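Local coordinates for protein sulfate adenylyltransferase (PDB 4DNX) that catalyses the transfer of the adenylyl group of ATP to sulfate, giving adenosine 5'-phosphosulfate and diphosphate, at residues Q39-A44 against L101-V106; G57-A62 against M71-G76; F78-L83 against H280-Q285; L130-V135 against P144-F149; Y265-L270 against P274-L279. All blocks are in the same frame, centred on the assembly; numbering follows the deposited sequence.

Interaction 1 (Q39-A44 against L101-V106); sequences QAAGNA and LRDPNV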
# COMPACT_ATOMS: atom_id res chain seq x y z
N GLN A 39 15.52 15.32 6.69
CA GLN A 39 15.06 15.03 8.05
C GLN A 39 13.63 15.57 8.26
O GLN A 39 12.76 14.82 8.71
CB GLN A 39 16.04 15.58 9.11
CG GLN A 39 15.47 15.55 10.53
CD GLN A 39 16.50 16.03 11.53
OE1 GLN A 39 16.35 17.09 12.18
NE2 GLN A 39 17.58 15.25 11.67
N ALA A 40 13.39 16.82 7.90
CA ALA A 40 12.04 17.36 8.02
C ALA A 40 11.06 16.61 7.12
O ALA A 40 9.87 16.45 7.46
CB ALA A 40 12.03 18.86 7.70
N ALA A 41 11.49 16.25 5.89
CA ALA A 41 10.58 15.52 4.99
C ALA A 41 10.16 14.17 5.59
O ALA A 41 9.01 13.74 5.46
CB ALA A 41 11.21 15.37 3.57
N GLY A 42 11.11 13.47 6.20
CA GLY A 42 10.80 12.19 6.86
C GLY A 42 9.85 12.40 8.03
O GLY A 42 8.93 11.60 8.27
N ASN A 43 10.07 13.48 8.77
CA ASN A 43 9.21 13.83 9.90
C ASN A 43 7.79 14.03 9.34
O ASN A 43 6.78 13.56 9.94
CB ASN A 43 9.67 15.17 10.54
CG ASN A 43 10.94 15.04 11.43
OD1 ASN A 43 11.33 13.95 11.82
ND2 ASN A 43 11.54 16.18 11.76
N ALA A 44 7.68 14.68 8.18
CA ALA A 44 6.35 14.95 7.60
C ALA A 44 5.66 13.70 7.11
O ALA A 44 4.46 13.55 7.25
CB ALA A 44 6.46 15.98 6.42
N LEU A 101 5.56 23.02 1.59
CA LEU A 101 6.86 22.37 1.90
C LEU A 101 7.17 21.40 0.75
O LEU A 101 6.38 20.52 0.45
CB LEU A 101 6.75 21.59 3.22
CG LEU A 101 6.29 22.35 4.47
CD1 LEU A 101 6.34 21.45 5.68
CD2 LEU A 101 7.10 23.67 4.68
N ARG A 102 8.34 21.58 0.11
CA ARG A 102 8.68 20.84 -1.11
C ARG A 102 9.72 19.77 -0.75
O ARG A 102 10.51 19.97 0.16
CB ARG A 102 9.20 21.78 -2.17
CG ARG A 102 8.02 22.62 -2.80
CD ARG A 102 8.49 23.57 -3.88
NE ARG A 102 7.33 24.17 -4.56
CZ ARG A 102 6.62 23.63 -5.57
NH1 ARG A 102 6.85 22.39 -6.05
NH2 ARG A 102 5.59 24.32 -6.06
N ASP A 103 9.66 18.63 -1.44
CA ASP A 103 10.42 17.42 -1.12
C ASP A 103 11.86 17.52 -1.70
O ASP A 103 12.03 17.64 -2.90
CB ASP A 103 9.69 16.23 -1.79
CG ASP A 103 10.07 14.91 -1.19
OD1 ASP A 103 11.21 14.74 -0.65
OD2 ASP A 103 9.19 14.00 -1.23
N PRO A 104 12.87 17.40 -0.83
CA PRO A 104 14.26 17.41 -1.33
C PRO A 104 14.68 16.13 -2.03
O PRO A 104 15.74 16.12 -2.70
CB PRO A 104 15.07 17.59 -0.04
CG PRO A 104 14.29 16.86 1.02
CD PRO A 104 12.83 17.30 0.63
N ASN A 105 13.87 15.08 -1.93
CA ASN A 105 14.29 13.73 -2.39
C ASN A 105 13.54 13.20 -3.62
O ASN A 105 13.54 11.99 -3.91
CB ASN A 105 14.17 12.74 -1.25
CG ASN A 105 15.12 13.04 -0.10
OD1 ASN A 105 16.32 13.42 -0.29
ND2 ASN A 105 14.61 12.86 1.10
N VAL A 106 12.84 14.09 -4.30
CA VAL A 106 12.14 13.79 -5.55
C VAL A 106 12.49 14.84 -6.58
O VAL A 106 12.39 16.06 -6.29
CB VAL A 106 10.58 13.69 -5.32
CG1 VAL A 106 9.87 13.40 -6.66
CG2 VAL A 106 10.28 12.60 -4.26
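Segment 39-44 of helix 38-48 passes the end of strand 98-102 most closely at Ala41 and Asp103, whose CA atoms lie 6.4 Å apart. The chain leaves the strand after Arg102 and turns past the helix at Asp103, Pro104 and Asn105. The meeting is small, with 103 Å² buried in all. Ala41 supplies most of the helix side. Its methyl group points at the turn, and CB touches CD of Pro104 at 3.9 Å. CD is the ring carbon next to the proline N, so this is a plain apolar touch of one carbon on another. The same CB lies 4.3 Å from OD1 of Asp103.

OD1 of Asp103 accepts the backbone N of Asn105 at 3.0 Å, and the N-H comes from above the carboxylate plane, 42° out of it. CG of Asp103 lies on the side of its carbonyl carbon (chi1 -161°), toward the onward chain, where OD1 can take this N-H. Its other oxygen, OD2, is hydrogen-bonded to Ser167 OG, so both oxygens of this buried group are held. Asn105 ND2 bonds to Ser38 OG, which ties the turn to the first residue of the helix. Ala41 also touches Val36, in a loop, and Leu112 of strand 111-116.

No hydrogen bond joins the two segments themselves. The bond from Asn105 N to Asp103 OD1 defines an Asx turn, here at the exit of a strand in the mixed sheet of the PUA-like domain, with a helix packed beside it.

Interaction 2 (G57-A62 against M71-G76); sequences GFMNLA and MTLTDG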
# COMPACT_ATOMS: atom_id res chain seq x y z
N GLY A 57 2.18 18.70 13.64
CA GLY A 57 3.15 19.31 12.75
C GLY A 57 4.47 19.59 13.42
O GLY A 57 4.88 18.87 14.32
N PHE A 58 5.15 20.65 12.98
CA PHE A 58 6.51 20.91 13.44
C PHE A 58 6.50 21.76 14.69
O PHE A 58 5.65 22.64 14.83
CB PHE A 58 7.32 21.59 12.33
CG PHE A 58 7.62 20.68 11.15
CD1 PHE A 58 8.62 19.69 11.23
CD2 PHE A 58 6.90 20.80 9.96
CE1 PHE A 58 8.89 18.87 10.14
CE2 PHE A 58 7.17 19.98 8.86
CZ PHE A 58 8.17 19.00 8.95
N MET A 59 7.45 21.49 15.57
CA MET A 59 7.52 22.06 16.91
C MET A 59 8.12 23.44 16.90
O MET A 59 9.06 23.73 16.15
CB MET A 59 8.41 21.18 17.80
CG MET A 59 7.84 19.83 18.07
SD MET A 59 8.89 18.95 19.24
CE MET A 59 8.13 17.32 19.15
N ASN A 60 7.61 24.30 17.80
CA ASN A 60 8.36 25.53 18.11
C ASN A 60 9.58 25.21 19.01
O ASN A 60 9.75 24.04 19.48
CB ASN A 60 7.46 26.60 18.74
CG ASN A 60 6.86 26.17 20.07
OD1 ASN A 60 7.41 25.35 20.82
ND2 ASN A 60 5.73 26.78 20.41
N LEU A 61 10.41 26.22 19.25
CA LEU A 61 11.63 25.99 20.00
C LEU A 61 11.35 25.53 21.44
O LEU A 61 12.03 24.64 21.95
CB LEU A 61 12.45 27.29 20.05
CG LEU A 61 13.85 27.20 19.49
CD1 LEU A 61 14.59 28.53 19.73
CD2 LEU A 61 14.63 26.01 20.05
N ALA A 62 10.34 26.10 22.10
CA ALA A 62 10.03 25.63 23.48
C ALA A 62 9.64 24.13 23.57
O ALA A 62 10.10 23.42 24.45
CB ALA A 62 8.93 26.51 24.12
N MET A 71 11.62 14.46 27.11
CA MET A 71 10.71 13.66 26.30
C MET A 71 9.26 14.08 26.44
O MET A 71 8.36 13.27 26.25
CB MET A 71 10.89 12.15 26.57
CG MET A 71 12.32 11.63 26.46
SD MET A 71 12.24 9.81 26.78
CE MET A 71 13.74 9.46 27.64
N THR A 72 9.02 15.36 26.72
CA THR A 72 7.66 15.91 26.71
C THR A 72 7.60 17.22 25.94
O THR A 72 8.59 17.96 25.86
CB THR A 72 7.10 16.17 28.14
OG1 THR A 72 7.88 17.19 28.79
CG2 THR A 72 7.11 14.92 28.99
N LEU A 73 6.43 17.53 25.41
CA LEU A 73 6.12 18.87 24.92
C LEU A 73 5.81 19.83 26.09
O LEU A 73 5.62 19.43 27.25
CB LEU A 73 4.94 18.79 23.95
CG LEU A 73 5.17 17.77 22.79
CD1 LEU A 73 4.02 17.84 21.83
CD2 LEU A 73 6.49 18.04 22.08
N THR A 74 5.81 21.14 25.81
CA THR A 74 5.48 22.12 26.89
C THR A 74 4.11 21.90 27.55
O THR A 74 3.95 22.19 28.73
CB THR A 74 5.57 23.61 26.43
OG1 THR A 74 4.73 23.81 25.29
CG2 THR A 74 7.02 23.97 26.11
N ASP A 75 3.15 21.36 26.79
CA ASP A 75 1.83 21.08 27.36
C ASP A 75 1.74 19.74 28.09
O ASP A 75 0.69 19.39 28.64
CB ASP A 75 0.72 21.23 26.30
CG ASP A 75 0.65 20.09 25.30
OD1 ASP A 75 1.57 19.23 25.17
OD2 ASP A 75 -0.39 20.06 24.58
N GLY A 76 2.85 19.01 28.13
CA GLY A 76 2.89 17.79 28.90
C GLY A 76 2.72 16.50 28.13
O GLY A 76 2.94 15.43 28.70
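Met59 and Leu73 meet through their ends. CE of Met59 lies 3.4 Å from CD2 of Leu73, which is tight for two methyl groups. SD of Met59 is next, 3.8 Å from the same CD2. The Met59 chain is extended beyond CG (chi2 -175°), and this carries its methyl across to the other segment. CG of Leu73 lies beside its own backbone N (chi1 -54°), and CD2 is the branch that meets Met59. The two side chains cross at about a right angle. Both residues are buried.

A second touch lies nearer the surface. CG2 of Thr74 packs 3.7 Å from CB of Ala62 and 3.5 Å from the carbonyl O of Ala62. In Thr74 the first torsion (chi1 55°) sets OG1 between the backbone N and the carbonyl carbon, while CG2 sits beside the N. Leu73 opens a type I beta turn, closed by a bond of 2.9 Å from Gly76 N to Leu73 O.

Carbon contacts carry the meeting, one methyl resting also on a carbonyl O. It therefore depends on close packing. Asp63 adds a polar link: its OD1 is hydrogen-bonded to Thr74 OG1, and its N bonds to OD1 of the N-cap residue Asn60, joining the loop to the start of helix 61-70.

Interaction 3 (F78-L83 against H280-Q285); sequences FFPVPL and HAYFRQ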
# COMPACT_ATOMS: atom_id res chain seq x y z
N PHE A 78 3.67 13.31 25.98
CA PHE A 78 4.89 12.55 25.76
C PHE A 78 5.27 12.53 24.25
O PHE A 78 4.46 12.16 23.39
CB PHE A 78 4.71 11.12 26.26
CG PHE A 78 5.87 10.23 26.00
CD1 PHE A 78 7.11 10.46 26.62
CD2 PHE A 78 5.74 9.13 25.12
CE1 PHE A 78 8.23 9.60 26.34
CE2 PHE A 78 6.84 8.30 24.87
CZ PHE A 78 8.07 8.54 25.47
N PHE A 79 6.51 12.91 23.96
CA PHE A 79 7.11 12.70 22.64
C PHE A 79 8.65 12.74 22.72
O PHE A 79 9.23 13.71 23.20
CB PHE A 79 6.57 13.65 21.58
CG PHE A 79 6.84 13.16 20.19
CD1 PHE A 79 6.00 12.19 19.58
CD2 PHE A 79 8.01 13.55 19.50
CE1 PHE A 79 6.27 11.69 18.34
CE2 PHE A 79 8.31 13.04 18.23
CZ PHE A 79 7.41 12.10 17.62
N PRO A 80 9.32 11.67 22.26
CA PRO A 80 10.72 11.48 22.63
C PRO A 80 11.81 12.24 21.90
O PRO A 80 12.91 12.29 22.43
CB PRO A 80 10.94 9.96 22.44
CG PRO A 80 9.93 9.52 21.52
CD PRO A 80 8.75 10.48 21.59
N VAL A 81 11.54 12.79 20.73
CA VAL A 81 12.55 13.61 20.01
C VAL A 81 11.93 14.87 19.42
O VAL A 81 10.76 14.90 19.08
CB VAL A 81 13.28 12.81 18.86
CG1 VAL A 81 13.93 11.53 19.42
CG2 VAL A 81 12.31 12.52 17.72
N PRO A 82 12.72 15.92 19.23
CA PRO A 82 12.17 17.12 18.65
C PRO A 82 11.77 16.82 17.22
O PRO A 82 12.41 16.00 16.59
CB PRO A 82 13.35 18.12 18.65
CG PRO A 82 14.45 17.53 19.43
CD PRO A 82 14.07 16.09 19.79
N LEU A 83 10.69 17.45 16.73
CA LEU A 83 10.34 17.39 15.33
C LEU A 83 10.48 18.79 14.78
O LEU A 83 9.57 19.60 14.95
CB LEU A 83 8.88 16.95 15.15
CG LEU A 83 8.51 15.50 15.45
CD1 LEU A 83 7.01 15.30 15.04
CD2 LEU A 83 9.43 14.50 14.73
N HIS A 280 11.26 4.55 18.38
CA HIS A 280 10.83 3.27 17.77
C HIS A 280 9.68 2.63 18.51
O HIS A 280 8.72 2.22 17.86
CB HIS A 280 11.99 2.29 17.74
CG HIS A 280 13.04 2.62 16.73
ND1 HIS A 280 14.25 1.93 16.68
CD2 HIS A 280 13.09 3.54 15.73
CE1 HIS A 280 14.98 2.42 15.69
NE2 HIS A 280 14.30 3.39 15.10
N ALA A 281 9.75 2.56 19.84
CA ALA A 281 8.66 2.00 20.65
C ALA A 281 7.38 2.82 20.48
O ALA A 281 6.26 2.28 20.31
CB ALA A 281 9.07 1.85 22.13
N TYR A 282 7.55 4.14 20.46
CA TYR A 282 6.40 5.04 20.32
C TYR A 282 5.62 4.76 19.02
O TYR A 282 4.39 4.52 19.07
CB TYR A 282 6.94 6.45 20.31
CG TYR A 282 5.85 7.53 20.30
CD1 TYR A 282 5.16 7.83 19.12
CD2 TYR A 282 5.58 8.24 21.45
CE1 TYR A 282 4.13 8.82 19.13
CE2 TYR A 282 4.59 9.24 21.49
CZ TYR A 282 3.87 9.51 20.31
OH TYR A 282 2.89 10.47 20.37
N PHE A 283 6.31 4.75 17.88
CA PHE A 283 5.57 4.57 16.63
C PHE A 283 5.09 3.14 16.38
O PHE A 283 4.08 2.93 15.68
CB PHE A 283 6.21 5.25 15.40
CG PHE A 283 7.52 4.70 14.91
CD1 PHE A 283 7.56 3.58 14.08
CD2 PHE A 283 8.69 5.45 15.11
CE1 PHE A 283 8.82 3.13 13.53
CE2 PHE A 283 9.94 5.04 14.59
CZ PHE A 283 10.01 3.88 13.79
N ARG A 284 5.76 2.18 17.02
CA ARG A 284 5.31 0.80 16.93
C ARG A 284 4.04 0.60 17.74
O ARG A 284 3.18 -0.23 17.38
CB ARG A 284 6.41 -0.18 17.37
CG ARG A 284 7.24 -0.74 16.21
CD ARG A 284 7.94 0.29 15.51
NE ARG A 284 8.75 -0.04 14.31
CZ ARG A 284 10.07 0.06 14.17
NH1 ARG A 284 10.88 0.30 15.20
NH2 ARG A 284 10.62 -0.07 12.95
N GLN A 285 3.89 1.32 18.84
CA GLN A 285 2.61 1.25 19.59
C GLN A 285 1.53 1.85 18.72
O GLN A 285 0.41 1.29 18.62
CB GLN A 285 2.70 1.95 20.95
CG GLN A 285 1.37 1.83 21.74
CD GLN A 285 1.45 2.42 23.14
OE1 GLN A 285 2.45 2.28 23.85
NE2 GLN A 285 0.34 3.03 23.59
O HOH W 1 1.87 11.68 22.84
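Tyr282 is the residue of segment 280-285, on helix 274-287, that meets Phe78, Phe79 and Pro80. Two residues earlier His280 points away from the loop and bonds through ND1 to His298 NE2.

Tyr282 points at the loop. Its chi1 of -175° turns the ring away from the backbone N and in among the loop side chains. Phe79 brings its edge to one face of this ring. Phe79 CD1 lies 3.5 Å from Tyr282 CZ, and the planes stand at 75°, an edge-to-face pair. Phe78 meets the ring obliquely, its CE2 being 3.6 Å from Tyr282 CD2. CD of Pro80 touches CD2 of Tyr282 at 3.9 Å and also lies over one face of the Phe79 ring, toward its rim. Phe78, Phe79 and Tyr282 form an aromatic cluster. It joins the loop before strand 86-87, in the PUA-like domain, to a helix of the Rossmann-like ATP-sulfurylase domain.

The hydroxyl of Tyr282 is hydrogen-bonded to Ser53 O. It also accepts from a water 2.9 Å from Tyr282 OH, and this water gives its other proton to Phe78 O at 2.7 Å. The polar end of the tyrosine is thus gripped twice.

Phe283 comes next, and its ring meets that of Tyr265. Arg284 bonds through NH2 to Gln199 OE1. At the end of the segment Gln285 OE1 accepts from Ala324 N.

Interaction 4 (L130-V135 against P144-F149); sequences LMTEQV and PGVETF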
# COMPACT_ATOMS: atom_id res chain seq x y z
N LEU A 130 22.46 22.26 23.36
CA LEU A 130 21.67 21.62 24.41
C LEU A 130 20.85 20.48 23.79
O LEU A 130 20.86 19.33 24.28
CB LEU A 130 20.76 22.63 25.12
CG LEU A 130 19.82 22.13 26.23
CD1 LEU A 130 20.57 21.34 27.27
CD2 LEU A 130 19.11 23.32 26.89
N MET A 131 20.17 20.77 22.67
CA MET A 131 19.32 19.74 22.02
C MET A 131 20.18 18.58 21.48
O MET A 131 19.80 17.43 21.62
CB MET A 131 18.44 20.35 20.89
CG MET A 131 17.31 21.27 21.40
SD MET A 131 16.14 21.78 20.19
CE MET A 131 17.11 23.02 19.27
N THR A 132 21.34 18.90 20.89
CA THR A 132 22.27 17.90 20.34
C THR A 132 22.77 16.94 21.42
O THR A 132 22.63 15.71 21.26
CB THR A 132 23.49 18.61 19.69
OG1 THR A 132 23.02 19.34 18.55
CG2 THR A 132 24.51 17.60 19.23
N GLU A 133 23.30 17.47 22.51
CA GLU A 133 23.82 16.64 23.60
C GLU A 133 22.71 15.76 24.22
O GLU A 133 22.94 14.58 24.52
CB GLU A 133 24.51 17.51 24.66
CG GLU A 133 25.21 16.66 25.69
CD GLU A 133 24.25 16.17 26.77
OE1 GLU A 133 24.44 15.04 27.30
OE2 GLU A 133 23.30 16.92 27.07
N GLN A 134 21.52 16.31 24.38
CA GLN A 134 20.40 15.56 24.99
C GLN A 134 19.84 14.44 24.08
O GLN A 134 19.56 13.31 24.54
CB GLN A 134 19.28 16.52 25.43
CG GLN A 134 19.69 17.42 26.59
CD GLN A 134 19.76 16.65 27.89
OE1 GLN A 134 18.73 16.30 28.46
NE2 GLN A 134 20.95 16.37 28.34
N VAL A 135 19.68 14.74 22.79
CA VAL A 135 19.10 13.74 21.86
C VAL A 135 20.10 12.64 21.49
O VAL A 135 19.76 11.44 21.51
CB VAL A 135 18.56 14.40 20.59
CG1 VAL A 135 18.14 13.34 19.56
CG2 VAL A 135 17.34 15.29 20.93
N PRO A 144 27.16 10.78 13.07
CA PRO A 144 26.48 11.20 11.85
C PRO A 144 25.13 11.87 12.10
O PRO A 144 24.70 12.70 11.31
CB PRO A 144 26.32 9.89 11.05
CG PRO A 144 26.31 8.80 12.11
CD PRO A 144 27.22 9.30 13.20
N GLY A 145 24.47 11.52 13.20
CA GLY A 145 23.17 12.11 13.51
C GLY A 145 23.40 13.54 14.01
O GLY A 145 22.63 14.41 13.70
N VAL A 146 24.42 13.74 14.83
CA VAL A 146 24.83 15.08 15.28
C VAL A 146 25.11 15.98 14.06
O VAL A 146 24.64 17.14 14.01
CB VAL A 146 26.09 14.98 16.18
CG1 VAL A 146 26.77 16.34 16.38
CG2 VAL A 146 25.72 14.37 17.56
N GLU A 147 25.85 15.44 13.09
CA GLU A 147 26.30 16.24 11.93
C GLU A 147 25.07 16.67 11.11
O GLU A 147 24.94 17.84 10.77
CB GLU A 147 27.28 15.46 11.05
CG GLU A 147 27.86 16.28 9.88
CD GLU A 147 28.75 15.44 8.98
OE1 GLU A 147 29.98 15.67 8.97
OE2 GLU A 147 28.23 14.52 8.30
N THR A 148 24.17 15.74 10.82
CA THR A 148 22.95 16.07 10.07
C THR A 148 22.12 17.11 10.78
O THR A 148 21.65 18.08 10.17
CB THR A 148 22.10 14.76 9.82
OG1 THR A 148 22.87 13.90 8.96
CG2 THR A 148 20.72 15.07 9.20
N PHE A 149 21.92 16.93 12.10
CA PHE A 149 21.03 17.82 12.85
C PHE A 149 21.56 19.25 12.78
O PHE A 149 20.79 20.21 12.65
CB PHE A 149 20.94 17.33 14.33
CG PHE A 149 19.99 18.14 15.21
CD1 PHE A 149 18.63 18.19 14.91
CD2 PHE A 149 20.47 18.85 16.31
CE1 PHE A 149 17.73 18.95 15.73
CE2 PHE A 149 19.60 19.60 17.13
CZ PHE A 149 18.23 19.63 16.83
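The Phe149 ring meets Thr132 at its edge. OG1 of Thr132 lies in the ring plane, 3.4 Å from CD2 of Phe149. Met131 approaches the same ring obliquely, its CB being 4.0 Å from CE2 of Phe149. A chi1 of -177° swings the Phe149 ring out beside its carbonyl carbon and across to the other helix. A second flat group, the amide of Gln134, has OE2 of Glu133 in its plane. NE2 of Gln134 donates to OE2 of Glu133 at 2.7 Å, nearly straight, and OE2 accepts through its syn lone pair.

Beside the ring, CG2 of Thr132 packs 3.8 Å from CG2 of Val146, and CG1 of Val146 is just as near. Thr132 thus shows its methyl to the valine and its oxygen to the ring edge. The hydroxyl is satisfied elsewhere: it is hydrogen-bonded to Met128 O and to Asn150 ND2.

The axes of the two segments come within 10.5 Å and run nearly antiparallel, at 154°, as in a helical hairpin. Around the pair, Met131 reaches Leu65 and Ala68 of helix 61-70, and Phe149 touches Gln39 of helix 38-48.

Interaction 5 (Y265-L270 against P274-L279); sequences YGFDML and PREAVL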
# COMPACT_ATOMS: atom_id res chain seq x y z
N TYR A 265 8.38 1.31 6.33
CA TYR A 265 8.08 2.70 6.61
C TYR A 265 9.27 3.54 6.17
O TYR A 265 10.34 3.02 5.89
CB TYR A 265 7.81 2.89 8.12
CG TYR A 265 9.04 2.74 8.99
CD1 TYR A 265 9.61 1.49 9.21
CD2 TYR A 265 9.70 3.88 9.49
CE1 TYR A 265 10.73 1.36 9.97
CE2 TYR A 265 10.86 3.76 10.26
CZ TYR A 265 11.37 2.49 10.46
OH TYR A 265 12.48 2.36 11.25
N GLY A 266 9.05 4.85 6.11
CA GLY A 266 10.12 5.77 5.67
C GLY A 266 10.41 6.87 6.69
O GLY A 266 9.51 7.64 7.04
N PHE A 267 11.68 6.94 7.13
CA PHE A 267 12.12 7.90 8.14
C PHE A 267 13.68 7.85 8.21
O PHE A 267 14.26 6.76 8.27
CB PHE A 267 11.57 7.50 9.52
CG PHE A 267 11.97 8.43 10.65
CD1 PHE A 267 11.52 9.77 10.67
CD2 PHE A 267 12.78 7.98 11.68
CE1 PHE A 267 11.88 10.62 11.73
CE2 PHE A 267 13.15 8.82 12.73
CZ PHE A 267 12.68 10.16 12.74
N ASP A 268 14.35 9.00 8.18
CA ASP A 268 15.83 8.95 8.18
C ASP A 268 16.33 8.54 9.56
O ASP A 268 15.92 9.10 10.57
CB ASP A 268 16.42 10.32 7.78
CG ASP A 268 16.28 10.61 6.28
OD1 ASP A 268 15.99 9.68 5.49
OD2 ASP A 268 16.48 11.79 5.87
N MET A 269 17.22 7.54 9.59
CA MET A 269 17.83 7.12 10.85
C MET A 269 18.53 8.27 11.59
O MET A 269 19.24 9.09 10.96
CB MET A 269 18.89 6.03 10.57
CG MET A 269 18.35 4.71 10.04
SD MET A 269 19.73 3.69 9.36
CE MET A 269 20.68 3.37 10.84
N LEU A 270 18.34 8.32 12.91
CA LEU A 270 19.04 9.31 13.75
C LEU A 270 20.39 8.84 14.30
O LEU A 270 21.22 9.65 14.76
CB LEU A 270 18.15 9.74 14.93
CG LEU A 270 16.77 10.32 14.59
CD1 LEU A 270 15.96 10.49 15.85
CD2 LEU A 270 16.93 11.70 13.91
N PRO A 274 19.82 4.69 22.44
CA PRO A 274 18.73 4.59 23.41
C PRO A 274 17.62 5.62 23.17
O PRO A 274 16.43 5.29 23.25
CB PRO A 274 19.40 4.82 24.75
CG PRO A 274 20.87 4.51 24.54
CD PRO A 274 21.16 4.67 23.08
N ARG A 275 17.97 6.88 22.89
CA ARG A 275 16.87 7.81 22.56
C ARG A 275 16.01 7.43 21.33
O ARG A 275 14.78 7.64 21.32
CB ARG A 275 17.36 9.24 22.43
CG ARG A 275 16.19 10.25 22.25
CD ARG A 275 15.29 10.39 23.55
NE ARG A 275 16.02 11.05 24.60
CZ ARG A 275 15.91 12.36 24.87
NH1 ARG A 275 15.04 13.12 24.24
NH2 ARG A 275 16.66 12.89 25.80
N GLU A 276 16.64 6.88 20.29
CA GLU A 276 15.93 6.49 19.10
C GLU A 276 15.09 5.24 19.38
O GLU A 276 14.02 5.09 18.79
CB GLU A 276 16.90 6.26 17.94
CG GLU A 276 16.22 6.03 16.63
CD GLU A 276 17.13 6.24 15.44
OE1 GLU A 276 18.36 6.15 15.67
OE2 GLU A 276 16.62 6.48 14.32
N ALA A 277 15.57 4.38 20.30
CA ALA A 277 14.81 3.18 20.68
C ALA A 277 13.45 3.59 21.29
O ALA A 277 12.44 2.92 21.05
CB ALA A 277 15.62 2.29 21.65
N VAL A 278 13.42 4.68 22.06
CA VAL A 278 12.15 5.15 22.61
C VAL A 278 11.21 5.64 21.48
O VAL A 278 9.97 5.38 21.52
CB VAL A 278 12.36 6.26 23.67
CG1 VAL A 278 11.01 6.72 24.22
CG2 VAL A 278 13.27 5.69 24.80
N LEU A 279 11.77 6.37 20.52
CA LEU A 279 10.98 6.79 19.36
C LEU A 279 10.40 5.57 18.60
O LEU A 279 9.21 5.56 18.24
CB LEU A 279 11.85 7.62 18.42
CG LEU A 279 11.08 8.17 17.23
CD1 LEU A 279 9.97 9.15 17.70
CD2 LEU A 279 12.08 8.88 16.26
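Phe267 and Leu270 face Glu276 and Leu279 where a strand of the Rossmann-like domain passes into its helix. Strand 260-266 is an outermost strand of the five-stranded parallel sheet. Helix 274-287 forms the helix of the crossover that leads on to strand 291-294, so this is the strand-to-helix connection of a beta-alpha-beta crossover.

Tyr265 still belongs to the strand and stacks on His227. Phe267 is the first residue to meet the helix. Its ring reaches out to Leu279, and CE2 of Phe267 touches CD2 of Leu279 at 3.7 Å. OE2 of Glu276 lies at the edge of this ring, near its plane. Asp268 turns away and bonds to Ser38 OG. At Met269 the backbone is what comes close, with CA 3.7 Å from OE2 of Glu276.

Leu270 carries the polar link. Its backbone N donates to OE2 of Glu276 at 2.9 Å, almost straight at 174°. The N-H arrives on the syn side, 33° out of the carboxylate plane. The Glu276 chain is extended and reaches back from the helix to the loop, where OE1 takes Ala272 N as well. One carboxylate therefore holds two backbone N-H groups of the connection.

The Leu270 side chain packs along the same carboxylate, CB lying 3.7 Å from OE2 of Glu276, and CD1 of Leu270 ends 4.2 Å from CD2 of Leu279.

In the fold
From the N terminus, 39-44 opens interaction 1. Before that loop closes at 101-106, interaction 2 opens and closes within it, joining 57-62 to 71-76 round helix 61-70. Segment 78-83 then starts interaction 3, also before interaction 1 closes, so these two cross. Interaction 4 pairs two helices of the PUA-like domain, and interaction 5 joins strand to helix in the ATP-sulfurylase domain. Both lie inside the long span that interaction 3 closes at 280-285. Interactions 3 and 5 share helix 274-287, with centres about 8 Å apart, and Pro80 O bonds to Arg275 NH1. Interaction 3 is the one that spans both domains.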